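Local coordinates for cobalamin biosynthesis protein (Agrobacterium tumefaciens, PDB 3BY5) that probably takes part in cobalamin (vitamin B12) biosynthesis, although its exact role there is not established, at residues 17-22 against 48-53; 112-117 against 127-132. All coordinates share one frame; numbering follows the deposited sequence.

Contact 1 of 2, residues 17-22 against 48-53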
loop_
_atom_site.group_PDB
_atom_site.type_symbol
_atom_site.label_atom_id
_atom_site.label_comp_id
_atom_site.label_asym_id
_atom_site.label_seq_id
_atom_site.Cartn_x
_atom_site.Cartn_y
_atom_site.Cartn_z
ATOM N N CYS A 17 15.714 -2.728 1.483
ATOM C CA CYS A 17 16.710 -3.730 1.106
ATOM C C CYS A 17 17.519 -3.274 -0.096
ATOM O O CYS A 17 17.106 -2.365 -0.822
ATOM C CB CYS A 17 16.061 -5.094 0.828
ATOM S SG CYS A 17 14.584 -5.045 -0.200
ATOM N N ARG A 18 18.679 -3.900 -0.289
ATOM C CA ARG A 18 19.521 -3.625 -1.448
ATOM C C ARG A 18 18.917 -4.307 -2.680
ATOM O O ARG A 18 18.193 -5.303 -2.548
ATOM C CB ARG A 18 20.962 -4.099 -1.198
ATOM C CG ARG A 18 22.039 -3.029 -1.443
ATOM C CD ARG A 18 22.262 -2.750 -2.930
ATOM N NE ARG A 18 22.494 -1.330 -3.203
ATOM C CZ ARG A 18 21.536 -0.430 -3.433
ATOM N NH1 ARG A 18 21.860 0.834 -3.672
ATOM N NH2 ARG A 18 20.255 -0.779 -3.424
ATOM N N LYS A 19 19.192 -3.745 -3.859
ATOM C CA LYS A 19 18.733 -4.283 -5.145
ATOM C C LYS A 19 19.127 -5.749 -5.285
ATOM O O LYS A 19 20.314 -6.088 -5.294
ATOM C CB LYS A 19 19.318 -3.481 -6.317
ATOM C CG LYS A 19 18.911 -2.009 -6.395
ATOM C CD LYS A 19 19.803 -1.266 -7.388
ATOM C CE LYS A 19 19.577 0.238 -7.361
ATOM N NZ LYS A 19 20.595 0.951 -8.185
ATOM N N GLY A 20 18.120 -6.611 -5.368
ATOM C CA GLY A 20 18.331 -8.046 -5.470
ATOM C C GLY A 20 18.319 -8.670 -4.093
ATOM O O GLY A 20 19.371 -9.002 -3.540
ATOM N N ALA A 21 17.121 -8.802 -3.532
ATOM C CA ALA A 21 16.925 -9.451 -2.244
ATOM C C ALA A 21 15.875 -10.538 -2.404
ATOM O O ALA A 21 14.810 -10.291 -2.973
ATOM C CB ALA A 21 16.498 -8.439 -1.195
ATOM N N ALA A 22 16.192 -11.739 -1.925
ATOM C CA ALA A 22 15.277 -12.879 -1.992
ATOM C C ALA A 22 14.094 -12.664 -1.056
ATOM O O ALA A 22 14.244 -12.062 0.006
ATOM C CB ALA A 22 16.005 -14.172 -1.646
ATOM N N PRO A 48 9.634 4.014 -2.645
ATOM C CA PRO A 48 9.597 3.718 -4.082
ATOM C C PRO A 48 10.714 2.765 -4.493
ATOM O O PRO A 48 11.890 3.109 -4.379
ATOM C CB PRO A 48 9.815 5.090 -4.722
ATOM C CG PRO A 48 9.283 6.054 -3.722
ATOM C CD PRO A 48 9.590 5.462 -2.377
ATOM N N LEU A 49 10.343 1.579 -4.963
ATOM C CA LEU A 49 11.297 0.491 -5.137
ATOM C C LEU A 49 12.075 0.642 -6.440
ATOM O O LEU A 49 11.598 1.261 -7.391
ATOM C CB LEU A 49 10.579 -0.860 -5.107
ATOM C CG LEU A 49 9.082 -0.840 -5.421
ATOM C CD1 LEU A 49 8.850 -0.675 -6.916
ATOM C CD2 LEU A 49 8.408 -2.101 -4.905
ATOM N N LYS A 50 13.276 0.073 -6.476
ATOM C CA LYS A 50 14.380 0.662 -7.225
ATOM C C LYS A 50 14.624 -0.090 -8.529
ATOM O O LYS A 50 13.976 0.178 -9.541
ATOM C CB LYS A 50 15.655 0.674 -6.378
ATOM C CG LYS A 50 15.884 1.971 -5.620
ATOM C CD LYS A 50 17.261 1.999 -4.977
ATOM C CE LYS A 50 17.204 1.536 -3.531
ATOM N NZ LYS A 50 17.120 0.053 -3.424
ATOM N N ALA A 51 15.563 -1.030 -8.498
ATOM C CA ALA A 51 15.822 -1.891 -9.645
ATOM C C ALA A 51 15.197 -3.268 -9.453
ATOM O O ALA A 51 14.571 -3.810 -10.365
ATOM C CB ALA A 51 17.318 -2.014 -9.888
ATOM N N ASP A 52 15.370 -3.830 -8.261
ATOM C CA ASP A 52 14.647 -5.035 -7.870
ATOM C C ASP A 52 13.438 -4.696 -7.005
ATOM O O ASP A 52 13.520 -3.855 -6.109
ATOM C CB ASP A 52 15.574 -5.998 -7.125
ATOM C CG ASP A 52 15.003 -7.398 -7.029
ATOM O OD1 ASP A 52 15.055 -8.134 -8.035
ATOM O OD2 ASP A 52 14.502 -7.764 -5.944
ATOM N N GLU A 53 12.317 -5.357 -7.276
ATOM C CA GLU A 53 11.048 -5.003 -6.652
ATOM C C GLU A 53 10.220 -6.245 -6.344
ATOM O O GLU A 53 9.245 -6.182 -5.595
ATOM C CB GLU A 53 10.256 -4.052 -7.552
ATOM C CG GLU A 53 9.537 -4.740 -8.700
ATOM C CD GLU A 53 10.466 -5.087 -9.846
ATOM O OE1 GLU A 53 11.679 -5.254 -9.600
ATOM O OE2 GLU A 53 9.984 -5.192 -10.994
#
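K19, R18 and G20 meet K50, A51 and D52 where two strand-to-helix loops of an alpha/beta fold lie side by side, following the C-terminal ends of the neighbouring parallel strands 11-17 and 43-46. The two strands and helix 23-37 form a beta-alpha-beta unit. K19 supplies most of the apolar contact. Its CG is anti to the carbonyl carbon (chi1 -63°) and the chain stays extended beyond, so its methylenes run past A51, with K19 CD 3.6 Å from A51 CB. Further along, K19 crosses K50 at about a right angle, K19 CE lying 3.8 Å from K50 CD. The two ammonium nitrogens stay well separated, K19 NZ being 6.0 Å from K50 NZ.

K50 bends at chi3 and chi4, which turns its tip back toward 17-22. There it reaches the edge of the R18 guanidinium, near its plane, K50 NZ coming close to R18 NH2. Both are donors and carry like charges, so this is no bond, and at 2.52 Å resolution the exact separation carries little weight. Carbonyl C17 O also lies near this ammonium group. The loops share neither hydrogen bonds nor salt bridges, and none of the touching residues is buried, which marks this as a surface contact. The segments end at A22 and E53, in the N-cap positions of helices 23-37 and 54-62; E53 OE2 approaches E53 OE2 of the second subunit, two like charges. One residue earlier, D52 has CG anti to its own N (chi1 -164°), setting the carboxylate alongside the G20 backbone, with D52 CG 3.6 Å from G20 N. D52 CB also packs against G20 N, and D52 OD2 lies 3.7 Å from A21 N, a proximity rather than a bond.

Contact 2 of 2, residues 112-117 against 127-132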
loop_
_atom_site.group_PDB
_atom_site.type_symbol
_atom_site.label_atom_id
_atom_site.label_comp_id
_atom_site.label_asym_id
_atom_site.label_seq_id
_atom_site.Cartn_x
_atom_site.Cartn_y
_atom_site.Cartn_z
ATOM N N ARG A 112 4.139 6.326 16.006
ATOM C CA ARG A 112 5.473 6.497 16.566
ATOM C C ARG A 112 6.295 5.235 16.320
ATOM O O ARG A 112 5.737 4.155 16.116
ATOM C CB ARG A 112 5.399 6.851 18.061
ATOM C CG ARG A 112 4.929 5.721 18.959
ATOM C CD ARG A 112 3.866 6.167 19.950
ATOM N NE ARG A 112 3.026 5.030 20.341
ATOM C CZ ARG A 112 1.841 4.735 19.805
ATOM N NH1 ARG A 112 1.314 5.500 18.852
ATOM N NH2 ARG A 112 1.170 3.670 20.230
ATOM N N LEU A 113 7.616 5.382 16.311
ATOM C CA LEU A 113 8.516 4.242 16.211
ATOM C C LEU A 113 8.685 3.630 17.586
ATOM O O LEU A 113 8.964 4.342 18.547
ATOM C CB LEU A 113 9.874 4.677 15.674
ATOM C CG LEU A 113 9.944 5.239 14.257
ATOM C CD1 LEU A 113 11.305 5.852 14.054
ATOM C CD2 LEU A 113 9.662 4.169 13.205
ATOM N N VAL A 114 8.519 2.315 17.679
ATOM C CA VAL A 114 8.516 1.629 18.975
ATOM C C VAL A 114 9.753 0.768 19.232
ATOM O O VAL A 114 9.990 0.324 20.361
ATOM C CB VAL A 114 7.240 0.778 19.172
ATOM C CG1 VAL A 114 6.005 1.664 19.154
ATOM C CG2 VAL A 114 7.138 -0.315 18.117
ATOM N N ALA A 115 10.537 0.539 18.184
ATOM C CA ALA A 115 11.713 -0.309 18.266
ATOM C C ALA A 115 12.868 0.403 17.569
ATOM O O ALA A 115 12.627 1.246 16.703
ATOM C CB ALA A 115 11.424 -1.641 17.609
ATOM N N PRO A 116 14.124 0.095 17.960
ATOM C CA PRO A 116 15.264 0.653 17.239
ATOM C C PRO A 116 15.420 0.042 15.853
ATOM O O PRO A 116 14.909 -1.051 15.596
ATOM C CB PRO A 116 16.455 0.268 18.120
ATOM C CG PRO A 116 16.017 -0.958 18.815
ATOM C CD PRO A 116 14.563 -0.742 19.094
ATOM N N ARG A 117 16.120 0.763 14.979
ATOM C CA ARG A 117 16.383 0.335 13.609
ATOM C C ARG A 117 17.047 -1.035 13.596
ATOM O O ARG A 117 18.056 -1.261 14.265
ATOM C CB ARG A 117 17.255 1.370 12.893
ATOM C CG ARG A 117 17.318 1.243 11.369
ATOM C CD ARG A 117 18.618 0.586 10.887
ATOM N NE ARG A 117 19.798 1.051 11.616
ATOM C CZ ARG A 117 21.047 0.982 11.162
ATOM N NH1 ARG A 117 21.304 0.484 9.961
ATOM N NH2 ARG A 117 22.047 1.430 11.908
ATOM N N ILE A 127 9.835 -0.683 12.801
ATOM C CA ILE A 127 8.484 -0.946 13.304
ATOM C C ILE A 127 7.836 0.313 13.880
ATOM O O ILE A 127 8.402 0.971 14.751
ATOM C CB ILE A 127 8.438 -2.137 14.317
ATOM C CG1 ILE A 127 8.781 -3.455 13.618
ATOM C CG2 ILE A 127 7.053 -2.294 14.947
ATOM C CD1 ILE A 127 10.198 -3.910 13.827
ATOM N N ALA A 128 6.655 0.642 13.361
ATOM C CA ALA A 128 5.843 1.732 13.891
ATOM C C ALA A 128 4.504 1.217 14.402
ATOM O O ALA A 128 3.962 0.256 13.869
ATOM C CB ALA A 128 5.630 2.797 12.838
HETATM N N MSE A 129 3.987 1.858 15.448
HETATM C CA MSE A 129 2.633 1.603 15.944
HETATM C C MSE A 129 1.824 2.885 15.931
HETATM O O MSE A 129 2.360 3.962 16.188
HETATM C CB MSE A 129 2.664 1.037 17.358
HETATM C CG MSE A 129 2.427 -0.449 17.427
HETATM SE SE MSE A 129 3.464 -1.284 18.843
HETATM C CE MSE A 129 2.786 -3.111 18.735
ATOM N N THR A 130 0.534 2.766 15.639
ATOM C CA THR A 130 -0.332 3.934 15.526
ATOM C C THR A 130 -1.153 4.155 16.797
ATOM O O THR A 130 -1.138 3.316 17.698
ATOM C CB THR A 130 -1.234 3.851 14.272
ATOM O OG1 THR A 130 -1.804 5.139 14.006
ATOM C CG2 THR A 130 -2.336 2.818 14.448
ATOM N N SER A 131 -1.853 5.292 16.849
ATOM C CA SER A 131 -2.665 5.714 18.002
ATOM C C SER A 131 -3.641 4.653 18.533
ATOM O O SER A 131 -3.751 4.467 19.747
ATOM C CB SER A 131 -3.432 7.001 17.669
ATOM O OG SER A 131 -2.553 8.036 17.264
ATOM N N ASP A 132 -4.336 3.967 17.626
ATOM C CA ASP A 132 -5.244 2.876 17.997
ATOM C C ASP A 132 -4.574 1.505 17.867
ATOM O O ASP A 132 -3.910 1.032 18.793
ATOM C CB ASP A 132 -6.542 2.925 17.173
ATOM C CG ASP A 132 -6.300 2.806 15.673
ATOM O OD1 ASP A 132 -6.619 1.741 15.099
ATOM O OD2 ASP A 132 -5.793 3.776 15.068
HETATM O O HOH W 1 12.095 0.850 14.145
HETATM O O HOH W 2 12.801 -1.784 14.030
#
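R112 and M129 form an antiparallel hydrogen-bonded pair and L113 and A128 the adjoining non-hydrogen-bonded pair, within a beta hairpin of strands 112-120 and 123-129 whose short turn lies at the far end from these segments. Two bonds close the first pair, R112 N to M129 O and M129 N to R112 O, each 3.0 Å. A third, V114 N to I127 O at 3.2 Å, lies where the first strand leaves regular pairing. Beyond it, a water accepts from I127 N and donates to A115 O, bridging the backbones in place of a direct bond.

The R112 side chain bends at chi2 and runs along the partner strand. One face of its guanidinium lies over M129 CB, 4.1 Å above the plane and offset toward the rim, while the edge is turned to T130 and S131. From that edge R112 NH2 gives a weak bond of 3.4 Å to T130 O, tying the side chain to the end of the hairpin. V114 spreads its two methyls between residues of the other strand. With CG1 anti to the carbonyl carbon (chi1 -62°), V114 CG1 meets M129 CB at 3.8 Å, and V114 CG2 meets I127 CG2 at 3.7 Å. The selenium of M129, a selenomethionine, lies near both V114 methyls. L113 and A128 point to the face opposite R112 and M129, L113 CD2 coming to 4.3 Å from A128 CB.

Within this chain, strand 112-120 is the outermost strand of the sheet on this side, and 123-129 lies between it and 11-17, with A128 bonded through its backbone to V12. Helix 98-107 packs on L113 and A128 through E100, A103 and L104, whereas I127 and A115 pack on F37 of helix 23-37.

From the N terminus, strand 11-17 runs into the loop 17-22, and contact 1 closes after helix 23-37 and strand 43-46, when 48-53 comes back beside it. The chain then passes through helix 54-62, strand 67-69 and helices 72-84 and 98-107 before contact 2 opens at 112; the return strand 123-129 closes it after a nine-residue interval. The two closures therefore follow in series, neither nesting nor crossing. The centres of contact 1 and contact 2 are about 24 Å apart, on opposite sides of the chain's centre. Contact 1 brings together two loops beyond parallel strands, while contact 2 joins the two strands of the edge hairpin, whose inner strand pairs with 11-17, the strand leading into contact 1.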